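Local coordinates for glycoside hydrolase family protein (Novosphingobium sp. PP1Y, PDB 6Q2F) that acts as an alpha-L-rhamnosidase, probably hydrolysing terminal alpha-L-rhamnose units from glycosides, and binds a sodium ion, at residues Gln915-His920 and Leu954-Asp959; Gly889-Phe894 and Asn909-Ala914; Ile904-Asn909 and Ala961-Phe966. One frame throughout, in Å; residues are numbered along the deposited sequence.

Interaction 1 of 3, residues Gln915-His920 and Leu954-Asp959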
loop_
_atom_site.group_PDB
_atom_site.type_symbol
_atom_site.label_atom_id
_atom_site.label_comp_id
_atom_site.label_asym_id
_atom_site.label_seq_id
_atom_site.Cartn_x
_atom_site.Cartn_y
_atom_site.Cartn_z
ATOM N N GLN A 915 -23.021 6.313 20.527
ATOM C CA GLN A 915 -22.483 5.857 21.802
ATOM C C GLN A 915 -22.474 7.007 22.795
ATOM O O GLN A 915 -22.204 8.157 22.433
ATOM C CB GLN A 915 -21.051 5.299 21.646
ATOM C CG GLN A 915 -20.907 4.268 20.535
ATOM C CD GLN A 915 -21.664 2.991 20.845
ATOM O OE1 GLN A 915 -21.592 2.465 21.955
ATOM N NE2 GLN A 915 -22.407 2.489 19.860
ATOM N N SER A 916 -22.767 6.678 24.051
ATOM C CA SER A 916 -22.612 7.567 25.195
ATOM C C SER A 916 -21.576 6.921 26.099
ATOM O O SER A 916 -21.871 5.926 26.765
ATOM C CB SER A 916 -23.934 7.765 25.947
ATOM O OG SER A 916 -24.831 8.561 25.200
ATOM N N ILE A 917 -20.365 7.466 26.117
ATOM C CA ILE A 917 -19.277 6.836 26.847
ATOM C C ILE A 917 -18.764 7.778 27.928
ATOM O O ILE A 917 -19.071 8.969 27.955
ATOM C CB ILE A 917 -18.119 6.420 25.923
ATOM C CG1 ILE A 917 -17.484 7.661 25.290
ATOM C CG2 ILE A 917 -18.600 5.448 24.854
ATOM C CD1 ILE A 917 -16.247 7.350 24.408
ATOM N N GLU A 918 -17.951 7.221 28.820
ATOM C CA GLU A 918 -17.059 8.002 29.662
ATOM C C GLU A 918 -15.654 7.755 29.139
ATOM O O GLU A 918 -15.173 6.615 29.158
ATOM C CB GLU A 918 -17.186 7.625 31.142
ATOM C CG GLU A 918 -18.504 8.069 31.792
ATOM C CD GLU A 918 -18.303 8.742 33.147
ATOM O OE1 GLU A 918 -17.697 8.124 34.054
ATOM O OE2 GLU A 918 -18.740 9.903 33.294
ATOM N N ALA A 919 -15.021 8.808 28.634
ATOM C CA ALA A 919 -13.730 8.697 27.966
ATOM C C ALA A 919 -12.624 9.073 28.942
ATOM O O ALA A 919 -12.715 10.112 29.610
ATOM C CB ALA A 919 -13.675 9.593 26.728
ATOM N N HIS A 920 -11.592 8.222 29.027
ATOM C CA HIS A 920 -10.471 8.376 29.958
ATOM C C HIS A 920 -9.217 8.717 29.173
ATOM O O HIS A 920 -8.789 7.931 28.326
ATOM C CB HIS A 920 -10.220 7.097 30.766
ATOM C CG HIS A 920 -11.344 6.726 31.685
ATOM N ND1 HIS A 920 -11.178 6.589 33.049
ATOM C CD2 HIS A 920 -12.651 6.471 31.436
ATOM C CE1 HIS A 920 -12.337 6.274 33.599
ATOM N NE2 HIS A 920 -13.243 6.179 32.642
ATOM N N LEU A 954 -18.805 11.650 26.874
ATOM C CA LEU A 954 -18.913 11.974 25.460
ATOM C C LEU A 954 -20.138 11.308 24.870
ATOM O O LEU A 954 -20.421 10.140 25.152
ATOM C CB LEU A 954 -17.681 11.520 24.667
ATOM C CG LEU A 954 -16.382 12.298 24.841
ATOM C CD1 LEU A 954 -15.354 11.693 23.921
ATOM C CD2 LEU A 954 -16.590 13.765 24.510
ATOM N N HIS A 955 -20.851 12.052 24.044
ATOM C CA HIS A 955 -21.829 11.457 23.155
ATOM C C HIS A 955 -21.233 11.475 21.763
ATOM O O HIS A 955 -20.758 12.515 21.302
ATOM C CB HIS A 955 -23.164 12.199 23.155
ATOM C CG HIS A 955 -24.134 11.625 22.175
ATOM N ND1 HIS A 955 -24.938 10.549 22.479
ATOM C CD2 HIS A 955 -24.373 11.924 20.875
ATOM C CE1 HIS A 955 -25.666 10.239 21.421
ATOM N NE2 HIS A 955 -25.340 11.055 20.434
ATOM N N LEU A 956 -21.252 10.331 21.103
ATOM C CA LEU A 956 -20.742 10.222 19.748
ATOM C C LEU A 956 -21.868 9.733 18.850
ATOM O O LEU A 956 -22.434 8.664 19.093
ATOM C CB LEU A 956 -19.540 9.276 19.702
ATOM C CG LEU A 956 -18.285 9.825 20.387
ATOM C CD1 LEU A 956 -17.172 8.774 20.429
ATOM C CD2 LEU A 956 -17.815 11.076 19.662
ATOM N N ASP A 957 -22.211 10.523 17.838
ATOM C CA ASP A 957 -23.141 10.028 16.838
ATOM C C ASP A 957 -22.496 8.864 16.092
ATOM O O ASP A 957 -21.277 8.654 16.148
ATOM C CB ASP A 957 -23.529 11.131 15.851
ATOM C CG ASP A 957 -24.172 12.324 16.523
ATOM O OD1 ASP A 957 -25.010 12.110 17.433
ATOM O OD2 ASP A 957 -23.842 13.470 16.136
ATOM N N GLY A 958 -23.326 8.098 15.388
ATOM C CA GLY A 958 -22.780 7.068 14.524
ATOM C C GLY A 958 -21.749 7.641 13.565
ATOM O O GLY A 958 -21.989 8.679 12.938
ATOM N N ASP A 959 -20.584 7.006 13.474
ATOM C CA ASP A 959 -19.492 7.457 12.609
ATOM C C ASP A 959 -19.000 8.861 12.961
ATOM O O ASP A 959 -18.302 9.491 12.161
ATOM C CB ASP A 959 -19.880 7.415 11.124
ATOM C CG ASP A 959 -20.177 6.017 10.630
ATOM O OD1 ASP A 959 -19.590 5.047 11.151
ATOM O OD2 ASP A 959 -20.998 5.891 9.692
#
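Gln915-Ile917 and Leu954-Leu956 form an antiparallel strand pair in a large antiparallel sheet, joining strands 915-921 and 949-956. Gln915 pairs with Leu956, and Ile917 with Leu954, each through two backbone hydrogen bonds. In the first pair Leu956 N reaches Gln915 O at 2.7 Å, almost straight; in the second Ile917 N reaches Leu954 O at 2.8 Å. Between them Ser916 and His955 make a non-hydrogen-bonded pair on the outer, solvent-facing side. On the buried side Ile917 and Leu954 lie alongside each other, Ile917 CG1 3.9 Å from Leu954 CB. With chi1 at 64°, CG1 is tucked over the backbone, where it comes alongside the Leu954 CB methylene. Further along, the methyl of Ala919 meets one branch tip of Leu954, CB to CD1 at 3.9 Å, while Phe883 and Phe881 of strand 881-884 pack against Ile917 and Ala919. The amide of Gln915 turns off toward Ala913 O. The imidazole of His955 is held edge-on by two weak bonds in its plane: Ser916 OG lies 3.4 Å from His955 ND1, and Asp957 OD1 lies 3.2 Å from His955 NE2. Two weak in-plane partners should bias the ring's rotation rather than lock it, and the Asp957 carboxylate would tend to make protonation of His955 somewhat easier.

Interaction 2 of 3, residues Gly889-Phe894 and Asn909-Ala914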
loop_
_atom_site.group_PDB
_atom_site.type_symbol
_atom_site.label_atom_id
_atom_site.label_comp_id
_atom_site.label_asym_id
_atom_site.label_seq_id
_atom_site.Cartn_x
_atom_site.Cartn_y
_atom_site.Cartn_z
ATOM N N GLY A 889 -17.370 -4.999 21.775
ATOM C CA GLY A 889 -17.057 -4.921 20.361
ATOM C C GLY A 889 -17.092 -3.532 19.766
ATOM O O GLY A 889 -16.714 -3.367 18.599
ATOM N N VAL A 890 -17.542 -2.526 20.513
ATOM C CA VAL A 890 -17.514 -1.162 19.998
ATOM C C VAL A 890 -16.064 -0.714 19.919
ATOM O O VAL A 890 -15.319 -0.788 20.905
ATOM C CB VAL A 890 -18.351 -0.212 20.864
ATOM C CG1 VAL A 890 -17.984 1.246 20.581
ATOM C CG2 VAL A 890 -19.844 -0.435 20.606
ATOM N N LYS A 891 -15.646 -0.277 18.739
ATOM C CA LYS A 891 -14.298 0.223 18.547
ATOM C C LYS A 891 -14.362 1.735 18.503
ATOM O O LYS A 891 -15.184 2.303 17.775
ATOM C CB LYS A 891 -13.668 -0.308 17.260
ATOM C CG LYS A 891 -13.868 -1.786 17.004
ATOM C CD LYS A 891 -13.195 -2.631 18.050
ATOM C CE LYS A 891 -13.585 -4.097 17.888
ATOM N NZ LYS A 891 -13.324 -4.899 19.123
ATOM N N ILE A 892 -13.500 2.378 19.278
ATOM C CA ILE A 892 -13.286 3.815 19.171
ATOM C C ILE A 892 -11.781 4.035 19.124
ATOM O O ILE A 892 -11.185 4.442 20.132
ATOM C CB ILE A 892 -13.952 4.574 20.333
ATOM C CG1 ILE A 892 -15.455 4.279 20.372
ATOM C CG2 ILE A 892 -13.737 6.076 20.201
ATOM C CD1 ILE A 892 -16.187 4.959 21.509
ATOM N N PRO A 893 -11.127 3.758 17.994
ATOM C CA PRO A 893 -9.666 3.931 17.923
ATOM C C PRO A 893 -9.319 5.404 18.055
ATOM O O PRO A 893 -10.179 6.281 17.966
ATOM C CB PRO A 893 -9.299 3.374 16.540
ATOM C CG PRO A 893 -10.556 3.626 15.713
ATOM C CD PRO A 893 -11.723 3.455 16.677
ATOM N N PHE A 894 -8.038 5.691 18.264
ATOM C CA PHE A 894 -7.692 7.065 18.588
ATOM C C PHE A 894 -6.304 7.400 18.075
ATOM O O PHE A 894 -5.444 6.524 17.917
ATOM C CB PHE A 894 -7.726 7.309 20.103
ATOM C CG PHE A 894 -6.545 6.708 20.828
ATOM C CD1 PHE A 894 -6.495 5.351 21.083
ATOM C CD2 PHE A 894 -5.491 7.503 21.250
ATOM C CE1 PHE A 894 -5.419 4.797 21.773
ATOM C CE2 PHE A 894 -4.418 6.961 21.937
ATOM C CZ PHE A 894 -4.384 5.604 22.198
ATOM N N ASN A 909 -15.909 7.000 16.332
ATOM C CA ASN A 909 -16.871 5.949 16.652
ATOM C C ASN A 909 -17.129 5.154 15.382
ATOM O O ASN A 909 -17.941 5.537 14.538
ATOM C CB ASN A 909 -18.161 6.536 17.216
ATOM C CG ASN A 909 -19.284 5.525 17.255
ATOM O OD1 ASN A 909 -19.052 4.337 17.442
ATOM N ND2 ASN A 909 -20.523 5.998 17.081
ATOM N N GLN A 910 -16.443 4.021 15.247
ATOM C CA GLN A 910 -16.573 3.206 14.044
ATOM C C GLN A 910 -17.813 2.327 14.071
ATOM O O GLN A 910 -17.727 1.117 13.830
ATOM C CB GLN A 910 -15.343 2.330 13.855
ATOM C CG GLN A 910 -14.107 3.115 13.559
ATOM C CD GLN A 910 -12.899 2.216 13.364
ATOM O OE1 GLN A 910 -12.882 1.064 13.791
ATOM N NE2 GLN A 910 -11.900 2.735 12.675
ATOM N N GLN A 911 -18.948 2.920 14.373
ATOM C CA GLN A 911 -20.178 2.172 14.402
ATOM C C GLN A 911 -21.338 3.028 13.973
ATOM O O GLN A 911 -21.339 4.203 14.218
ATOM C CB GLN A 911 -20.442 1.653 15.802
ATOM C CG GLN A 911 -19.691 0.395 16.163
ATOM C CD GLN A 911 -18.325 0.650 16.759
ATOM O OE1 GLN A 911 -18.005 1.748 17.145
ATOM N NE2 GLN A 911 -17.529 -0.371 16.814
ATOM N N GLU A 912 -22.333 2.429 13.342
ATOM C CA GLU A 912 -23.532 3.184 12.994
ATOM C C GLU A 912 -24.287 3.634 14.239
ATOM O O GLU A 912 -24.878 4.718 14.236
ATOM C CB GLU A 912 -24.442 2.363 12.078
ATOM C CG GLU A 912 -23.975 2.374 10.624
ATOM C CD GLU A 912 -24.738 1.405 9.744
ATOM O OE1 GLU A 912 -24.686 0.187 10.013
ATOM O OE2 GLU A 912 -25.388 1.872 8.784
ATOM N N ALA A 913 -24.266 2.841 15.308
ATOM C CA ALA A 913 -24.990 3.192 16.527
ATOM C C ALA A 913 -24.261 4.277 17.310
ATOM O O ALA A 913 -23.059 4.175 17.569
ATOM C CB ALA A 913 -25.181 1.965 17.417
ATOM N N ALA A 914 -25.004 5.310 17.693
ATOM C CA ALA A 914 -24.483 6.324 18.593
ATOM C C ALA A 914 -24.008 5.682 19.893
ATOM O O ALA A 914 -24.508 4.636 20.312
ATOM C CB ALA A 914 -25.555 7.371 18.900
#
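An inverse gamma turn centred on Gln910 puts the loop after strand 902-908 against the loop 889-894, with Gln910 meeting Lys891 and Pro893, and Gln911 meeting Val890 and Lys891. The turn is closed by a weak bond from Gln911 N to Asn909 O at 2.8 Å. Just ahead of that closure, the backbone N of Gln910 donates to Lys891 O, again weakly, at 3.3 Å. The side chain of Gln910 runs out straight beyond CG (chi2 180°), which carries its amide obliquely across the pyrrolidine of Pro893: Gln910 NE2 comes within 3.4 Å of Pro893 CG, and Gln910 CD lies 3.7 Å from Pro893 CD. Leu666 and Val669 of helix 657-670 also touch Gln910, and Val669 reaches Pro893 too, so the Gln910 side chain and the proline ring share a helix as neighbour. Shortening this side chain to an alanine is likely to leave Pro893 without its amide partner and open a gap toward helix 657-670. In the fold these are the two loops that flank the hairpin of strands 894-899 and 902-908, each leading into or out of the large antiparallel sheet. The chain of Gln911 folds back at chi2 (89°) and lays its amide group against Val890 and the backbone of Lys891. Asn909 looks away from loop 889-894 and braces its own loop instead. Its ND2 donates to Ala913 O at 3.2 Å, nearly straight (168°), with the oxygen in the plane of the Asn909 amide, and makes a further bond to Asp957 O. Ile892, itself buried, brings CG1 to 4.3 Å from Asn909 CA and rests on Ile917 and Leu956.

Interaction 3 of 3, residues Ile904-Asn909 and Ala961-Phe966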
loop_
_atom_site.group_PDB
_atom_site.type_symbol
_atom_site.label_atom_id
_atom_site.label_comp_id
_atom_site.label_asym_id
_atom_site.label_seq_id
_atom_site.Cartn_x
_atom_site.Cartn_y
_atom_site.Cartn_z
ATOM N N ILE A 904 -3.853 16.651 21.900
ATOM C CA ILE A 904 -5.000 16.537 21.014
ATOM C C ILE A 904 -5.284 15.055 20.844
ATOM O O ILE A 904 -4.412 14.312 20.388
ATOM C CB ILE A 904 -4.747 17.183 19.649
ATOM C CG1 ILE A 904 -4.435 18.668 19.804
ATOM C CG2 ILE A 904 -5.957 16.958 18.740
ATOM C CD1 ILE A 904 -3.838 19.237 18.531
ATOM N N TYR A 905 -6.482 14.618 21.246
ATOM C CA TYR A 905 -6.937 13.263 20.973
ATOM C C TYR A 905 -7.950 13.291 19.848
ATOM O O TYR A 905 -8.839 14.142 19.824
ATOM C CB TYR A 905 -7.554 12.604 22.209
ATOM C CG TYR A 905 -6.553 12.234 23.264
ATOM C CD1 TYR A 905 -6.111 13.187 24.175
ATOM C CD2 TYR A 905 -6.055 10.942 23.367
ATOM C CE1 TYR A 905 -5.196 12.875 25.164
ATOM C CE2 TYR A 905 -5.125 10.620 24.363
ATOM C CZ TYR A 905 -4.711 11.596 25.258
ATOM O OH TYR A 905 -3.808 11.316 26.255
ATOM N N TYR A 906 -7.782 12.380 18.900
ATOM C CA TYR A 906 -8.721 12.190 17.807
ATOM C C TYR A 906 -9.424 10.870 18.040
ATOM O O TYR A 906 -8.758 9.848 18.187
ATOM C CB TYR A 906 -7.989 12.171 16.462
ATOM C CG TYR A 906 -8.878 12.001 15.247
ATOM C CD1 TYR A 906 -9.871 12.925 14.942
ATOM C CD2 TYR A 906 -8.712 10.925 14.395
ATOM C CE1 TYR A 906 -10.672 12.782 13.806
ATOM C CE2 TYR A 906 -9.505 10.772 13.269
ATOM C CZ TYR A 906 -10.467 11.700 12.972
ATOM O OH TYR A 906 -11.233 11.522 11.828
ATOM N N LEU A 907 -10.759 10.897 18.057
ATOM C CA LEU A 907 -11.588 9.724 18.310
ATOM C C LEU A 907 -12.540 9.495 17.140
ATOM O O LEU A 907 -13.114 10.450 16.597
ATOM C CB LEU A 907 -12.419 9.895 19.587
ATOM C CG LEU A 907 -11.763 10.347 20.898
ATOM C CD1 LEU A 907 -12.764 10.244 22.054
ATOM C CD2 LEU A 907 -10.550 9.502 21.199
ATOM N N VAL A 908 -12.751 8.228 16.774
ATOM C CA VAL A 908 -13.727 7.883 15.741
ATOM C C VAL A 908 -14.602 6.752 16.250
ATOM O O VAL A 908 -14.097 5.661 16.541
ATOM C CB VAL A 908 -13.070 7.470 14.422
ATOM C CG1 VAL A 908 -14.181 7.217 13.367
ATOM C CG2 VAL A 908 -12.100 8.542 13.974
ATOM N N ASN A 909 -15.909 7.000 16.332
ATOM C CA ASN A 909 -16.871 5.949 16.652
ATOM C C ASN A 909 -17.129 5.154 15.382
ATOM O O ASN A 909 -17.941 5.537 14.538
ATOM C CB ASN A 909 -18.161 6.536 17.216
ATOM C CG ASN A 909 -19.284 5.525 17.255
ATOM O OD1 ASN A 909 -19.052 4.337 17.442
ATOM N ND2 ASN A 909 -20.523 5.998 17.081
ATOM N N ALA A 961 -16.597 11.625 14.245
ATOM C CA ALA A 961 -15.198 11.857 14.522
ATOM C C ALA A 961 -15.086 13.195 15.225
ATOM O O ALA A 961 -15.744 14.155 14.833
ATOM C CB ALA A 961 -14.377 11.865 13.222
ATOM N N VAL A 962 -14.241 13.275 16.251
ATOM C CA VAL A 962 -14.154 14.511 17.011
ATOM C C VAL A 962 -12.782 14.619 17.643
ATOM O O VAL A 962 -12.122 13.616 17.923
ATOM C CB VAL A 962 -15.274 14.592 18.076
ATOM C CG1 VAL A 962 -14.966 13.672 19.260
ATOM C CG2 VAL A 962 -15.497 16.037 18.521
ATOM N N PHE A 963 -12.353 15.852 17.865
ATOM C CA PHE A 963 -11.105 16.110 18.550
ATOM C C PHE A 963 -11.410 16.519 19.984
ATOM O O PHE A 963 -12.254 17.393 20.221
ATOM C CB PHE A 963 -10.319 17.186 17.802
ATOM C CG PHE A 963 -9.828 16.740 16.446
ATOM C CD1 PHE A 963 -10.641 16.847 15.322
ATOM C CD2 PHE A 963 -8.558 16.204 16.303
ATOM C CE1 PHE A 963 -10.190 16.427 14.069
ATOM C CE2 PHE A 963 -8.086 15.786 15.056
ATOM C CZ PHE A 963 -8.897 15.899 13.938
ATOM N N VAL A 964 -10.775 15.846 20.932
ATOM C CA VAL A 964 -10.820 16.239 22.337
ATOM C C VAL A 964 -9.477 16.897 22.614
ATOM O O VAL A 964 -8.425 16.250 22.581
ATOM C CB VAL A 964 -11.108 15.054 23.267
ATOM C CG1 VAL A 964 -11.384 15.540 24.711
ATOM C CG2 VAL A 964 -12.323 14.284 22.766
ATOM N N VAL A 965 -9.503 18.203 22.825
ATOM C CA VAL A 965 -8.311 19.038 22.838
ATOM C C VAL A 965 -8.026 19.460 24.273
ATOM O O VAL A 965 -8.914 19.980 24.961
ATOM C CB VAL A 965 -8.509 20.257 21.921
ATOM C CG1 VAL A 965 -7.329 21.192 22.023
ATOM C CG2 VAL A 965 -8.701 19.772 20.494
ATOM N N PHE A 966 -6.784 19.246 24.715
ATOM C CA PHE A 966 -6.337 19.562 26.078
ATOM C C PHE A 966 -5.220 20.592 25.996
ATOM O O PHE A 966 -4.041 20.246 26.095
ATOM C CB PHE A 966 -5.856 18.343 26.778
ATOM C CG PHE A 966 -6.901 17.302 26.996
ATOM C CD1 PHE A 966 -7.213 16.386 26.003
ATOM C CD2 PHE A 966 -7.552 17.219 28.214
ATOM C CE1 PHE A 966 -8.160 15.412 26.228
ATOM C CE2 PHE A 966 -8.498 16.251 28.436
ATOM C CZ PHE A 966 -8.805 15.352 27.450
#
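Tyr905 O is gripped by two groups of the opposing strand: Val964 N donates to it at 2.8 Å, and the CA-H of Phe963 adds a softer contact at 3.3 Å from CA. The return bond, Tyr905 N to Val964 O at 2.9 Å, completes this hydrogen-bonded pair, and Leu907 with Val962 repeats the arrangement two residues on. Strands 902-908 and 961-967 thus run antiparallel; the axes of 904-908 and 961-966 approach to 4.7 Å. On the side carrying Ile904, Tyr906, Val908, Ala961, Phe963 and Val965, the rings of Tyr906 and Phe963 meet. With CG anti to the backbone N (chi1 -179°), Tyr906 CD1 lies over one face of the Phe963 ring, toward its rim, 3.3 Å from Phe963 CZ; the planes meet at 35°, so the rings are neither parallel nor perpendicular. Ile904 CG2 fills in at the edge of the same Phe963 ring, 3.6 Å from CD2, while the phenol oxygen of Tyr906 lies beside the methyl of Ala961. On the other side, Tyr905 CD1 approaches Phe966 CE1 at 3.7 Å with the planes steeply inclined (80°), and Leu907 CD1 meets Val964 CG2. The hydroxyl of Tyr905 is hydrogen-bonded to Asp880. Helices 657-670 and 712-726 pack on the Tyr906-Phe963 side, the first against Tyr906 and the second against Phe963, with Ala961 touching both; strands 894-899 and 926-932 continue the sheet through backbone bonds beyond strands 902-908 and 961-967.

In the fold
All three contacts belong to one antiparallel sheet and its connecting loops. Interactions 1 and 2 have centres about 8 Å apart, and interactions 1 and 3 about 11 Å; along the chain, interaction 1 is nested in the loop that interaction 3 closes. Asn909, common to interactions 2 and 3, reaches interaction 1 through ND2, 2.9 Å from Asp957 O, and Gln911 O lies 3.0 Å from Asp959 N; both are probable hydrogen bonds. Leu954 CD1 and Leu907 CD1, 3.5 Å apart, join the buried face of interaction 1 to the Tyr905-Leu907 face of interaction 3. The sodium ion is bound elsewhere, by Asp503, Ser504, Glu583, Glu586 and Glu644, none of which belongs to these segments.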